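Local coordinates for protein exosome complex exonuclease RRP46 homolog (Oryza sativa Japonica Group, PDB 3HKM) that cleaves DNA hydrolytically and RNA phosphorolytically in vitro, binds double-stranded DNA and single-stranded RNA, and is probably a component of the exosome core complex, at residues A[207-210]-A[211-215]; A[153-156]-A[157-161]. All blocks are in the same frame, centred on the assembly; numbering follows the deposited sequence.

Contact 1: residues A[207-210]-A[211-215]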
ATOM      1  N   ASP A 207     -16.639  13.734   7.521  1.00 24.92           N
ATOM      2  CA  ASP A 207     -15.249  13.348   7.779  1.00 25.83           C
ATOM      3  C   ASP A 207     -14.692  12.562   6.599  1.00 25.37           C
ATOM      4  O   ASP A 207     -13.636  12.891   6.063  1.00 25.57           O
ATOM      5  CB  ASP A 207     -15.145  12.481   9.036  1.00 26.23           C
ATOM      6  CG  ASP A 207     -15.196  13.289  10.313  1.00 28.62           C
ATOM      7  OD1 ASP A 207     -15.100  14.529  10.227  1.00 27.48           O
ATOM      8  OD2 ASP A 207     -15.332  12.677  11.401  1.00 32.81           O
ATOM      9  N   TYR A 208     -15.420  11.516   6.214  1.00 25.31           N
ATOM     10  CA  TYR A 208     -15.032  10.632   5.124  1.00 24.14           C
ATOM     11  C   TYR A 208     -14.741  11.375   3.821  1.00 23.55           C
ATOM     12  O   TYR A 208     -13.761  11.073   3.145  1.00 23.38           O
ATOM     13  CB  TYR A 208     -16.115   9.569   4.907  1.00 24.95           C
ATOM     14  CG  TYR A 208     -15.783   8.517   3.865  1.00 26.12           C
ATOM     15  CD1 TYR A 208     -14.603   7.779   3.937  1.00 25.78           C
ATOM     16  CD2 TYR A 208     -16.669   8.236   2.825  1.00 29.35           C
ATOM     17  CE1 TYR A 208     -14.306   6.805   2.992  1.00 25.41           C
ATOM     18  CE2 TYR A 208     -16.379   7.258   1.873  1.00 27.24           C
ATOM     19  CZ  TYR A 208     -15.194   6.548   1.963  1.00 25.32           C
ATOM     20  OH  TYR A 208     -14.909   5.576   1.028  1.00 23.96           O
ATOM     21  N   PHE A 209     -15.584  12.335   3.452  1.00 25.62           N
ATOM     22  CA  PHE A 209     -15.332  13.075   2.214  1.00 26.49           C
ATOM     23  C   PHE A 209     -14.111  13.979   2.304  1.00 25.92           C
ATOM     24  O   PHE A 209     -13.375  14.129   1.327  1.00 26.12           O
ATOM     25  CB  PHE A 209     -16.529  13.905   1.742  1.00 28.42           C
ATOM     26  CG  PHE A 209     -16.159  14.927   0.690  1.00 31.54           C
ATOM     27  CD1 PHE A 209     -15.716  14.518  -0.567  1.00 30.67           C
ATOM     28  CD2 PHE A 209     -16.212  16.289   0.967  1.00 29.97           C
ATOM     29  CE1 PHE A 209     -15.360  15.451  -1.529  1.00 29.58           C
ATOM     30  CE2 PHE A 209     -15.858  17.221   0.010  1.00 27.94           C
ATOM     31  CZ  PHE A 209     -15.434  16.802  -1.237  1.00 30.24           C
ATOM     32  N   SER A 210     -13.903  14.601   3.459  1.00 24.46           N
ATOM     33  CA  SER A 210     -12.714  15.421   3.637  1.00 24.95           C
ATOM     34  C   SER A 210     -11.468  14.568   3.400  1.00 24.13           C
ATOM     35  O   SER A 210     -10.531  14.998   2.731  1.00 25.21           O
ATOM     36  CB  SER A 210     -12.686  16.060   5.028  1.00 26.33           C
ATOM     37  OG  SER A 210     -11.576  16.936   5.160  1.00 28.96           O
ATOM     38  N   CYS A 211     -11.478  13.349   3.933  1.00 23.63           N
ATOM     39  CA  CYS A 211     -10.369  12.411   3.767  1.00 22.49           C
ATOM     40  C   CYS A 211     -10.090  12.084   2.301  1.00 22.87           C
ATOM     41  O   CYS A 211      -8.941  12.110   1.862  1.00 22.35           O
ATOM     42  CB  CYS A 211     -10.638  11.116   4.534  1.00 21.42           C
ATOM     43  SG  CYS A 211     -10.360  11.197   6.324  1.00 20.99           S
ATOM     44  N   ILE A 212     -11.138  11.761   1.551  1.00 22.89           N
ATOM     45  CA  ILE A 212     -10.983  11.438   0.139  1.00 23.07           C
ATOM     46  C   ILE A 212     -10.601  12.677  -0.663  1.00 22.96           C
ATOM     47  O   ILE A 212      -9.754  12.608  -1.554  1.00 21.59           O
ATOM     48  CB  ILE A 212     -12.241  10.747  -0.452  1.00 22.94           C
ATOM     49  CG1 ILE A 212     -13.460  11.659  -0.363  1.00 27.22           C
ATOM     50  CG2 ILE A 212     -12.522   9.437   0.269  1.00 22.02           C
ATOM     51  CD1 ILE A 212     -14.780  10.915  -0.494  1.00 28.14           C
ATOM     52  N   GLU A 213     -11.223  13.806  -0.337  1.00 24.48           N
ATOM     53  CA  GLU A 213     -10.888  15.087  -0.947  1.00 24.01           C
ATOM     54  C   GLU A 213      -9.417  15.421  -0.724  1.00 24.03           C
ATOM     55  O   GLU A 213      -8.691  15.787  -1.650  1.00 25.13           O
ATOM     56  CB  GLU A 213     -11.739  16.199  -0.331  1.00 25.99           C
ATOM     57  CG  GLU A 213     -11.114  17.578  -0.450  1.00 26.18           C
ATOM     58  CD  GLU A 213     -11.391  18.466   0.753  1.00 31.35           C
ATOM     59  OE1 GLU A 213     -12.583  18.728   1.054  1.00 29.24           O
ATOM     60  OE2 GLU A 213     -10.407  18.911   1.389  1.00 33.19           O
ATOM     61  N   ARG A 214      -8.990  15.301   0.524  1.00 23.60           N
ATOM     62  CA  ARG A 214      -7.641  15.667   0.910  1.00 23.40           C
ATOM     63  C   ARG A 214      -6.641  14.686   0.308  1.00 22.64           C
ATOM     64  O   ARG A 214      -5.687  15.086  -0.344  1.00 21.31           O
ATOM     65  CB  ARG A 214      -7.531  15.684   2.436  1.00 23.61           C
ATOM     66  CG  ARG A 214      -6.329  16.430   2.979  1.00 26.17           C
ATOM     67  CD  ARG A 214      -6.557  17.927   2.895  1.00 29.13           C
ATOM     68  NE  ARG A 214      -5.404  18.687   3.365  1.00 30.22           N
ATOM     69  CZ  ARG A 214      -5.230  19.065   4.627  1.00 32.17           C
ATOM     70  NH1 ARG A 214      -6.131  18.744   5.552  1.00 28.99           N
ATOM     71  NH2 ARG A 214      -4.156  19.765   4.968  1.00 32.85           N
ATOM     72  N   GLY A 215      -6.868  13.398   0.534  1.00 21.73           N
ATOM     73  CA  GLY A 215      -5.969  12.372   0.041  1.00 21.23           C
ATOM     74  C   GLY A 215      -5.751  12.465  -1.453  1.00 21.58           C
ATOM     75  O   GLY A 215      -4.625  12.427  -1.922  1.00 21.48           O
TER
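The carbonyl oxygen of Phe209 accepts from the amide of Glu213, with Phe209 O and Glu213 N 2.7 Å apart and an N-H...O angle of 164°. Side-chain carbons close round the same oxygen: Ile212 CG1 lies 3.0 Å from Phe209 O, and Glu213 CB also touches it. Three other i to i+4 bonds, Cys211 N to Asp207 O, Ile212 N to Tyr208 O and Arg214 N to Ser210 O, complete the evidence for an unbroken alpha-helical turn. The Phe209 ring meets two neighbours. Glu213 CB sits over one face in a CH-pi contact, 4.1 Å from the centroid of the Phe209 ring and 21° off its normal. Farther along that side chain, Glu213 OE1 lies nearest Phe209 CE2, with the carboxylate and ring planes steeply inclined. Ile212 reaches the ring obliquely with CG1, 3.6 Å from Phe209 CD1. With chi1 at 62°, Ile212 CG1 is tucked between its own backbone N and carbonyl carbon, which turns that branch back toward Phe209 and sends CG2 toward Tyr208. There CG2 stands over a face of the Tyr208 ring, displaced toward the rim, 4.2 Å from CE1 of Tyr208. Ile212 therefore divides its two branches between two aromatic rings. The Tyr208 hydroxyl is hydrogen-bonded to Ser197, on strand 197-201. Helix 205-229 lies here against the four-stranded antiparallel sheet of the RNase PH fold: Cys211 packs on Cys143 and Val145 of strand 138-145 and on Leu169 of strand 165-172, while Ser210 and Arg214 touch Val151 of strand 151-153.

Contact 2: residues A[153-156]-A[157-161]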
ATOM      1  N   LEU A 153      -2.792  13.942   6.876  1.00 23.19           N
ATOM      2  CA  LEU A 153      -2.343  12.959   5.885  1.00 22.83           C
ATOM      3  C   LEU A 153      -1.070  12.233   6.317  1.00 22.30           C
ATOM      4  O   LEU A 153      -0.131  12.851   6.829  1.00 23.04           O
ATOM      5  CB  LEU A 153      -2.138  13.615   4.511  1.00 23.18           C
ATOM      6  CG  LEU A 153      -3.383  14.259   3.894  1.00 23.19           C
ATOM      7  CD1 LEU A 153      -3.086  14.816   2.513  1.00 22.48           C
ATOM      8  CD2 LEU A 153      -4.531  13.258   3.840  1.00 23.74           C
ATOM      9  N   ASP A 154      -1.050  10.917   6.113  1.00 21.60           N
ATOM     10  CA  ASP A 154       0.113  10.094   6.426  1.00 20.44           C
ATOM     11  C   ASP A 154       0.480  10.180   7.907  1.00 21.18           C
ATOM     12  O   ASP A 154       1.528  10.701   8.277  1.00 18.92           O
ATOM     13  CB  ASP A 154       1.298  10.521   5.565  1.00 21.94           C
ATOM     14  CG  ASP A 154       2.372   9.445   5.458  1.00 21.10           C
ATOM     15  OD1 ASP A 154       2.062   8.244   5.627  1.00 19.03           O
ATOM     16  OD2 ASP A 154       3.532   9.816   5.174  1.00 20.55           O
ATOM     17  N   THR A 155      -0.401   9.662   8.749  1.00 22.75           N
ATOM     18  CA  THR A 155      -0.190   9.679  10.187  1.00 23.11           C
ATOM     19  C   THR A 155       0.948   8.757  10.588  1.00 22.50           C
ATOM     20  O   THR A 155       1.203   7.747   9.938  1.00 20.89           O
ATOM     21  CB  THR A 155      -1.443   9.194  10.926  1.00 22.11           C
ATOM     22  OG1 THR A 155      -1.864   7.956  10.352  1.00 19.21           O
ATOM     23  CG2 THR A 155      -2.557  10.208  10.807  1.00 21.89           C
ATOM     24  N   ASN A 156       1.615   9.107  11.682  1.00 24.28           N
ATOM     25  CA  ASN A 156       2.635   8.252  12.263  1.00 22.48           C
ATOM     26  C   ASN A 156       2.079   7.401  13.408  1.00 24.00           C
ATOM     27  O   ASN A 156       0.866   7.316  13.591  1.00 25.02           O
ATOM     28  CB  ASN A 156       3.845   9.080  12.712  1.00 24.47           C
ATOM     29  CG  ASN A 156       3.467  10.216  13.643  1.00 25.88           C
ATOM     30  OD1 ASN A 156       2.342  10.290  14.130  1.00 25.35           O
ATOM     31  ND2 ASN A 156       4.417  11.110  13.896  1.00 26.00           N
ATOM     32  N   LYS A 157       2.963   6.761  14.166  1.00 23.78           N
ATOM     33  CA  LYS A 157       2.555   5.895  15.266  1.00 23.19           C
ATOM     34  C   LYS A 157       1.973   6.728  16.404  1.00 25.09           C
ATOM     35  O   LYS A 157       1.003   6.330  17.050  1.00 27.00           O
ATOM     36  CB  LYS A 157       3.759   5.087  15.750  1.00 23.98           C
ATOM     37  CG  LYS A 157       3.459   3.992  16.765  1.00 25.25           C
ATOM     38  CD  LYS A 157       4.754   3.294  17.165  1.00 26.74           C
ATOM     39  CE  LYS A 157       4.513   2.164  18.154  1.00 31.56           C
ATOM     40  NZ  LYS A 157       5.796   1.588  18.673  1.00 33.43           N
ATOM     41  N   ALA A 158       2.557   7.899  16.630  1.00 25.12           N
ATOM     42  CA  ALA A 158       2.112   8.799  17.691  1.00 26.78           C
ATOM     43  C   ALA A 158       0.714   9.373  17.441  1.00 26.90           C
ATOM     44  O   ALA A 158      -0.108   9.437  18.355  1.00 26.98           O
ATOM     45  CB  ALA A 158       3.126   9.928  17.883  1.00 25.62           C
ATOM     46  N   GLU A 159       0.461   9.798  16.205  1.00 26.68           N
ATOM     47  CA  GLU A 159      -0.826  10.375  15.819  1.00 25.76           C
ATOM     48  C   GLU A 159      -1.905   9.306  15.749  1.00 27.05           C
ATOM     49  O   GLU A 159      -3.101   9.603  15.828  1.00 27.41           O
ATOM     50  CB  GLU A 159      -0.707  11.083  14.464  1.00 25.90           C
ATOM     51  CG  GLU A 159       0.129  12.364  14.500  1.00 26.62           C
ATOM     52  CD  GLU A 159       0.606  12.808  13.122  1.00 27.94           C
ATOM     53  OE1 GLU A 159       0.458  12.033  12.154  1.00 26.26           O
ATOM     54  OE2 GLU A 159       1.141  13.931  13.005  1.00 28.63           O
ATOM     55  N   GLU A 160      -1.480   8.057  15.600  1.00 25.45           N
ATOM     56  CA  GLU A 160      -2.415   6.944  15.492  1.00 25.59           C
ATOM     57  C   GLU A 160      -2.930   6.518  16.878  1.00 27.81           C
ATOM     58  O   GLU A 160      -4.021   5.951  17.002  1.00 26.20           O
ATOM     59  CB  GLU A 160      -1.789   5.784  14.688  1.00 24.16           C
ATOM     60  CG  GLU A 160      -1.813   6.057  13.163  1.00 24.64           C
ATOM     61  CD  GLU A 160      -1.042   5.054  12.291  1.00 24.01           C
ATOM     62  OE1 GLU A 160      -0.392   4.116  12.815  1.00 22.49           O
ATOM     63  OE2 GLU A 160      -1.099   5.219  11.053  1.00 21.44           O
ATOM     64  N   GLN A 161      -2.147   6.835  17.911  1.00 27.85           N
ATOM     65  CA  GLN A 161      -2.518   6.604  19.312  1.00 28.32           C
ATOM     66  C   GLN A 161      -3.316   7.781  19.874  1.00 28.63           C
ATOM     67  O   GLN A 161      -3.867   7.709  20.973  1.00 30.57           O
ATOM     68  CB  GLN A 161      -1.258   6.358  20.165  1.00 29.54           C
ATOM     69  CG  GLN A 161      -1.400   6.646  21.674  1.00 32.13           C
ATOM     70  CD  GLN A 161      -1.542   5.393  22.550  1.00 32.01           C
ATOM     71  OE1 GLN A 161      -2.158   4.404  22.154  1.00 33.09           O
ATOM     72  NE2 GLN A 161      -0.976   5.444  23.758  1.00 30.94           N
TER
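Asn156 and Glu159 exchange bonds in both directions, each side chain accepting from the other residue's backbone amide. Asn156 OD1 takes the amide of Glu159 at an N to OD1 distance of 2.8 Å and an N-H...O angle of 157°. With chi1 at 54°, the Asn156 amide group lies between its own N and carbonyl carbon, which brings OD1 within reach of Glu159 N. In return Asn156 N donates to Glu159 OE1 at 3.2 Å, reaching that oxygen from above the carboxylate plane, 42° out of it. This reciprocal pair is a capping box, with Asn156 as N-cap of the short, weakly bonded helix 157-160; the backbone bond from Glu160 N to Asn156 O is itself weak. The Glu159 carboxylate has a second partner, a salt bridge from OE2 to Arg5. Replacing Glu159 by alanine removes the carboxylate, which would probably leave the backbone N-H of Asn156 without this acceptor and Arg5 without this salt-bridge partner. Glu160 OE2 accepts from the backbone amide of Ser114 and has Thr155 OG1 2.9 Å away, the two side chains meeting at about a right angle. Lys157 N is hydrogen-bonded to Asp112, a second tie of the helix start to the neighbouring loop.

Both contacts are local ones along the chain, yet their chemistry differs. Contact 1 lies inside the long helix 205-229 and is mostly at the surface, with Cys211 buried against the sheet; backbone bonds set its shape, and aromatic and aliphatic side chains pack against one another on its surface. Contact 2 is partly buried, at the start of the short helix 157-160, where side-chain oxygens take over part of the backbone's bonding and outside charges such as Arg5 take part. Their centres are about 16 Å apart, but the two meet at strand 151-153: Arg214 CG of contact 1 packs 3.7 Å from Leu153 CD1 of contact 2, joining the long helix to the end of that edge strand.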